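PDB 3I7T: putative uncharacterized protein from Mycobacterium tuberculosis, which is of unknown function but belongs to the YjgF/YER057c/UK114 (RidA) family and assembles as a homotrimer. Local coordinates for residues Thr69-Thr74 and Thr97-Val102; Val29-Thr34 and Ile54-Ala59. All coordinates share one frame; numbering follows the deposited sequence.

Contact 2 closes before contact 1 opens along the chain: V29-T34 packs against I54-A59, and T69-T74 then pairs with T97-V102. Their centres lie about 18 Å apart on opposite sides of the centre of the chain, with nearest atoms about 6 Å apart and no touch between them. Both reach the same mixed sheet. Contact 2 sets helix 41-58 against strand 28-35, whereas contact 1 joins strand 66-73 to 99-101, an outermost strand of that sheet within the chain; strand 112-119 runs between 28-35 and 66-73. Residues of the third subunit touch both contacts, so the two regions also help to build the trimer.

Contact 1. Residues Thr69-Thr74 and Thr97-Val102; sequences TRIYVT and TSMVEV
The carbonyl oxygen of V100, whose bridge partner is Y72, takes one hydrogen bond, from V73 N at 3.0 Å with an N-H...O angle of 169°, and a longer CA-H...O contact from Y72 CA. This is the parallel strand pair of a beta-alpha-beta unit, strand 66-73 and strand 99-101 being joined through helix 79-90, and the short axes differ in direction by 23°. The ladder runs on either side of that bond. I71 N reaches S98 O, V100 N meets I71 O almost head-on, and V102 N closes the far end on V73 O at 2.9 Å. Side chains sort onto two faces. On one, the Y72 ring lies alongside V100, pointing the same way, with CD1 3.8 Å from V100 CG2; V102 CG1 approaches the same ring atom obliquely. On the other, M99 has its CG anti to the backbone N (chi1 -171°), which brings that carbon within 4.0 Å of I71 CG2 and 4.2 Å of V73 CG2, while W79 of helix 79-90 packs on M99, and H86 of the same helix on I71. The Y72 face turns to the trimer interface: R70 forms salt bridges with E115 of its own chain and E115 of the second subunit, and S98 OG is hydrogen-bonded to that second-subunit glutamate. Near the start of the pair, a water donates to both T69 O and S98 OG, 2.8 Å from each, linking backbone and side chain across the two segments.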
loop_
_atom_site.group_PDB
_atom_site.type_symbol
_atom_site.label_atom_id
_atom_site.label_comp_id
_atom_site.label_asym_id
_atom_site.label_seq_id
_atom_site.Cartn_x
_atom_site.Cartn_y
_atom_site.Cartn_z
ATOM N N THR A 69 7.756 -5.140 0.971
ATOM C CA THR A 69 8.084 -4.107 -0.013
ATOM C C THR A 69 6.926 -3.983 -0.999
ATOM O O THR A 69 6.102 -4.896 -1.137
ATOM C CB THR A 69 9.380 -4.404 -0.790
ATOM O OG1 THR A 69 9.272 -5.693 -1.408
ATOM C CG2 THR A 69 10.602 -4.388 0.123
ATOM N N ARG A 70 6.851 -2.843 -1.680
ATOM C CA ARG A 70 5.843 -2.650 -2.715
ATOM C C ARG A 70 6.548 -1.885 -3.795
ATOM O O ARG A 70 7.195 -0.872 -3.506
ATOM C CB ARG A 70 4.650 -1.860 -2.181
ATOM C CG ARG A 70 3.536 -1.643 -3.205
ATOM C CD ARG A 70 2.279 -1.012 -2.559
ATOM N NE ARG A 70 1.610 -1.956 -1.660
ATOM C CZ ARG A 70 1.653 -1.896 -0.331
ATOM N NH1 ARG A 70 1.020 -2.807 0.384
ATOM N NH2 ARG A 70 2.309 -0.925 0.286
ATOM N N ILE A 71 6.448 -2.394 -5.026
ATOM C CA ILE A 71 7.208 -1.879 -6.152
ATOM C C ILE A 71 6.286 -1.373 -7.257
ATOM O O ILE A 71 5.474 -2.126 -7.781
ATOM C CB ILE A 71 8.126 -2.986 -6.736
ATOM C CG1 ILE A 71 9.030 -3.576 -5.644
ATOM C CG2 ILE A 71 8.950 -2.451 -7.924
ATOM C CD1 ILE A 71 9.782 -4.795 -6.090
ATOM N N TYR A 72 6.408 -0.089 -7.582
ATOM C CA TYR A 72 5.741 0.500 -8.733
ATOM C C TYR A 72 6.735 0.665 -9.865
ATOM O O TYR A 72 7.785 1.280 -9.683
ATOM C CB TYR A 72 5.182 1.881 -8.381
ATOM C CG TYR A 72 4.359 1.907 -7.119
ATOM C CD1 TYR A 72 3.032 1.510 -7.134
ATOM C CD2 TYR A 72 4.906 2.325 -5.912
ATOM C CE1 TYR A 72 2.258 1.520 -5.980
ATOM C CE2 TYR A 72 4.140 2.342 -4.748
ATOM C CZ TYR A 72 2.813 1.935 -4.794
ATOM O OH TYR A 72 2.033 1.943 -3.647
ATOM N N VAL A 73 6.382 0.158 -11.040
ATOM C CA VAL A 73 7.227 0.302 -12.209
ATOM C C VAL A 73 6.459 0.936 -13.361
ATOM O O VAL A 73 5.229 0.814 -13.448
ATOM C CB VAL A 73 7.830 -1.037 -12.653
ATOM C CG1 VAL A 73 8.842 -1.514 -11.640
ATOM C CG2 VAL A 73 6.718 -2.085 -12.887
ATOM N N THR A 74 7.171 1.619 -14.252
ATOM C CA THR A 74 6.495 2.202 -15.397
ATOM C C THR A 74 6.409 1.204 -16.558
ATOM O O THR A 74 5.624 1.390 -17.477
ATOM C CB THR A 74 7.098 3.569 -15.847
ATOM O OG1 THR A 74 8.487 3.424 -16.190
ATOM C CG2 THR A 74 6.930 4.615 -14.741
ATOM N N THR A 97 6.142 -9.050 -1.285
ATOM C CA THR A 97 6.088 -7.870 -2.151
ATOM C C THR A 97 4.878 -7.869 -3.038
ATOM O O THR A 97 4.124 -8.840 -3.101
ATOM C CB THR A 97 7.181 -7.789 -3.244
ATOM O OG1 THR A 97 8.086 -8.893 -3.196
ATOM C CG2 THR A 97 7.883 -6.465 -3.243
ATOM N N SER A 98 4.759 -6.767 -3.766
ATOM C CA SER A 98 3.856 -6.648 -4.902
ATOM C C SER A 98 4.582 -5.837 -5.935
ATOM O O SER A 98 5.433 -5.039 -5.583
ATOM C CB SER A 98 2.568 -5.937 -4.501
ATOM O OG SER A 98 2.043 -6.561 -3.344
ATOM N N MET A 99 4.252 -6.035 -7.207
ATOM C CA MET A 99 4.807 -5.195 -8.255
ATOM C C MET A 99 3.698 -4.865 -9.214
ATOM O O MET A 99 3.095 -5.763 -9.793
ATOM C CB MET A 99 5.922 -5.928 -9.004
ATOM C CG MET A 99 6.705 -5.055 -9.965
ATOM S SD MET A 99 7.818 -6.006 -11.051
ATOM C CE MET A 99 8.993 -6.606 -9.848
ATOM N N VAL A 100 3.418 -3.581 -9.395
ATOM C CA VAL A 100 2.394 -3.200 -10.362
ATOM C C VAL A 100 2.871 -2.084 -11.261
ATOM O O VAL A 100 3.707 -1.267 -10.889
ATOM C CB VAL A 100 1.092 -2.722 -9.712
ATOM C CG1 VAL A 100 0.446 -3.854 -8.909
ATOM C CG2 VAL A 100 1.351 -1.475 -8.860
ATOM N N GLU A 101 2.307 -2.041 -12.453
ATOM C CA GLU A 101 2.685 -1.003 -13.371
ATOM C C GLU A 101 1.799 0.221 -13.176
ATOM O O GLU A 101 0.573 0.104 -13.094
ATOM C CB GLU A 101 2.571 -1.520 -14.787
ATOM C CG GLU A 101 3.217 -0.634 -15.798
ATOM C CD GLU A 101 3.166 -1.262 -17.155
ATOM O OE1 GLU A 101 3.937 -2.211 -17.405
ATOM O OE2 GLU A 101 2.334 -0.819 -17.961
ATOM N N VAL A 102 2.423 1.395 -13.104
ATOM C CA VAL A 102 1.672 2.653 -13.051
ATOM C C VAL A 102 1.901 3.485 -14.320
ATOM O O VAL A 102 2.888 3.282 -15.027
ATOM C CB VAL A 102 2.025 3.474 -11.788
ATOM C CG1 VAL A 102 1.546 2.739 -10.542
ATOM C CG2 VAL A 102 3.527 3.738 -11.718
HETATM O O HOH W 1 3.502 -5.829 -1.018
HETATM O O HOH W 2 3.573 3.332 -17.928
#

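Contact 2. Residues Val29-Thr34 and Ile54-Ala59; sequences VVVAGT and IALGQA
L56 CD2 touches two valines of the strand, lying 3.5 Å from V31 CG2, tighter than usual for two methyl groups, and 3.8 Å from V29 CG1. The leucine side chain crosses V31 at about a right angle and V29 more obliquely. V29 CG1 also meets A59 CB at 3.9 Å, so one methyl bridges two residues of 54-59; it can do so because CG1 stands anti to the backbone N (chi1 -179°), while V31 has nearly the same torsion and turns its CG1 to A55 CB at 4.4 Å. No hydrogen bond crosses, and the two segments meet through apolar carbons. Backbone bonds and one arginine position these groups: A59 N bonds to L56 O at 2.8 Å, and A59 O accepts a hydrogen bond from R24 NH1. V29 and V31 are fixed in turn by backbone bonds to A118 and A116 of strand 112-119, and V31 O accepts from R68 of the third subunit. Strand and helix axes approach to 9.2 Å and run at 151°, nearly antiparallel, with V29 and V31 sending their CB atoms toward the helix: a helix packed on one face of a beta sheet, as in the alpha+beta fold of YjgF-like proteins.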
loop_
_atom_site.group_PDB
_atom_site.type_symbol
_atom_site.label_atom_id
_atom_site.label_comp_id
_atom_site.label_asym_id
_atom_site.label_seq_id
_atom_site.Cartn_x
_atom_site.Cartn_y
_atom_site.Cartn_z
ATOM N N VAL A 29 8.677 0.368 11.719
ATOM C CA VAL A 29 9.309 1.412 10.899
ATOM C C VAL A 29 8.663 1.386 9.510
ATOM O O VAL A 29 8.670 0.346 8.830
ATOM C CB VAL A 29 10.823 1.212 10.779
ATOM C CG1 VAL A 29 11.446 2.310 9.952
ATOM C CG2 VAL A 29 11.467 1.181 12.177
ATOM N N VAL A 30 8.067 2.507 9.107
ATOM C CA VAL A 30 7.593 2.647 7.726
ATOM C C VAL A 30 8.489 3.577 6.911
ATOM O O VAL A 30 9.000 4.573 7.416
ATOM C CB VAL A 30 6.121 3.124 7.659
ATOM C CG1 VAL A 30 5.231 2.090 8.306
ATOM C CG2 VAL A 30 5.959 4.463 8.334
ATOM N N VAL A 31 8.691 3.222 5.650
ATOM C CA VAL A 31 9.535 3.973 4.751
ATOM C C VAL A 31 8.697 4.499 3.575
ATOM O O VAL A 31 7.859 3.776 2.998
ATOM C CB VAL A 31 10.731 3.102 4.276
ATOM C CG1 VAL A 31 11.738 3.916 3.431
ATOM C CG2 VAL A 31 11.447 2.504 5.491
ATOM N N ALA A 32 8.922 5.771 3.245
ATOM C CA ALA A 32 8.259 6.440 2.127
ATOM C C ALA A 32 8.520 5.737 0.797
ATOM O O ALA A 32 9.509 5.014 0.656
ATOM C CB ALA A 32 8.755 7.907 2.031
ATOM N N GLY A 33 7.641 5.965 -0.177
ATOM C CA GLY A 33 7.942 5.580 -1.560
ATOM C C GLY A 33 9.298 6.168 -1.902
ATOM O O GLY A 33 9.546 7.364 -1.688
ATOM N N THR A 34 10.188 5.328 -2.418
ATOM C CA THR A 34 11.535 5.764 -2.711
ATOM C C THR A 34 11.915 5.520 -4.156
ATOM O O THR A 34 11.782 4.412 -4.649
ATOM C CB THR A 34 12.538 4.986 -1.856
ATOM O OG1 THR A 34 12.157 5.113 -0.480
ATOM C CG2 THR A 34 13.948 5.534 -2.068
ATOM N N ILE A 54 19.436 3.257 3.983
ATOM C CA ILE A 54 19.930 4.436 4.684
ATOM C C ILE A 54 18.855 4.987 5.625
ATOM O O ILE A 54 19.137 5.334 6.789
ATOM C CB ILE A 54 20.362 5.536 3.688
ATOM C CG1 ILE A 54 21.570 5.075 2.867
ATOM C CG2 ILE A 54 20.679 6.847 4.422
ATOM C CD1 ILE A 54 21.963 6.080 1.774
ATOM N N ALA A 55 17.621 5.060 5.141
ATOM C CA ALA A 55 16.533 5.588 5.952
ATOM C C ALA A 55 16.260 4.647 7.119
ATOM O O ALA A 55 16.176 5.073 8.274
ATOM C CB ALA A 55 15.281 5.807 5.111
ATOM N N LEU A 56 16.170 3.357 6.818
ATOM C CA LEU A 56 16.029 2.342 7.854
ATOM C C LEU A 56 17.089 2.446 8.948
ATOM O O LEU A 56 16.768 2.422 10.145
ATOM C CB LEU A 56 16.064 0.938 7.225
ATOM C CG LEU A 56 14.813 0.561 6.432
ATOM C CD1 LEU A 56 14.968 -0.803 5.741
ATOM C CD2 LEU A 56 13.607 0.569 7.376
ATOM N N GLY A 57 18.353 2.548 8.540
ATOM C CA GLY A 57 19.471 2.557 9.485
ATOM C C GLY A 57 19.389 3.762 10.397
ATOM O O GLY A 57 19.685 3.683 11.595
ATOM N N GLN A 58 18.968 4.888 9.846
ATOM C CA GLN A 58 18.742 6.060 10.678
ATOM C C GLN A 58 17.547 5.945 11.636
ATOM O O GLN A 58 17.446 6.701 12.605
ATOM C CB GLN A 58 18.649 7.304 9.811
ATOM C CG GLN A 58 19.994 7.662 9.192
ATOM C CD GLN A 58 19.905 8.883 8.325
ATOM O OE1 GLN A 58 19.697 8.785 7.116
ATOM N NE2 GLN A 58 20.032 10.049 8.936
ATOM N N ALA A 59 16.678 4.975 11.380
ATOM C CA ALA A 59 15.574 4.637 12.277
ATOM C C ALA A 59 15.876 3.381 13.116
ATOM O O ALA A 59 14.967 2.773 13.686
ATOM C CB ALA A 59 14.269 4.463 11.483
#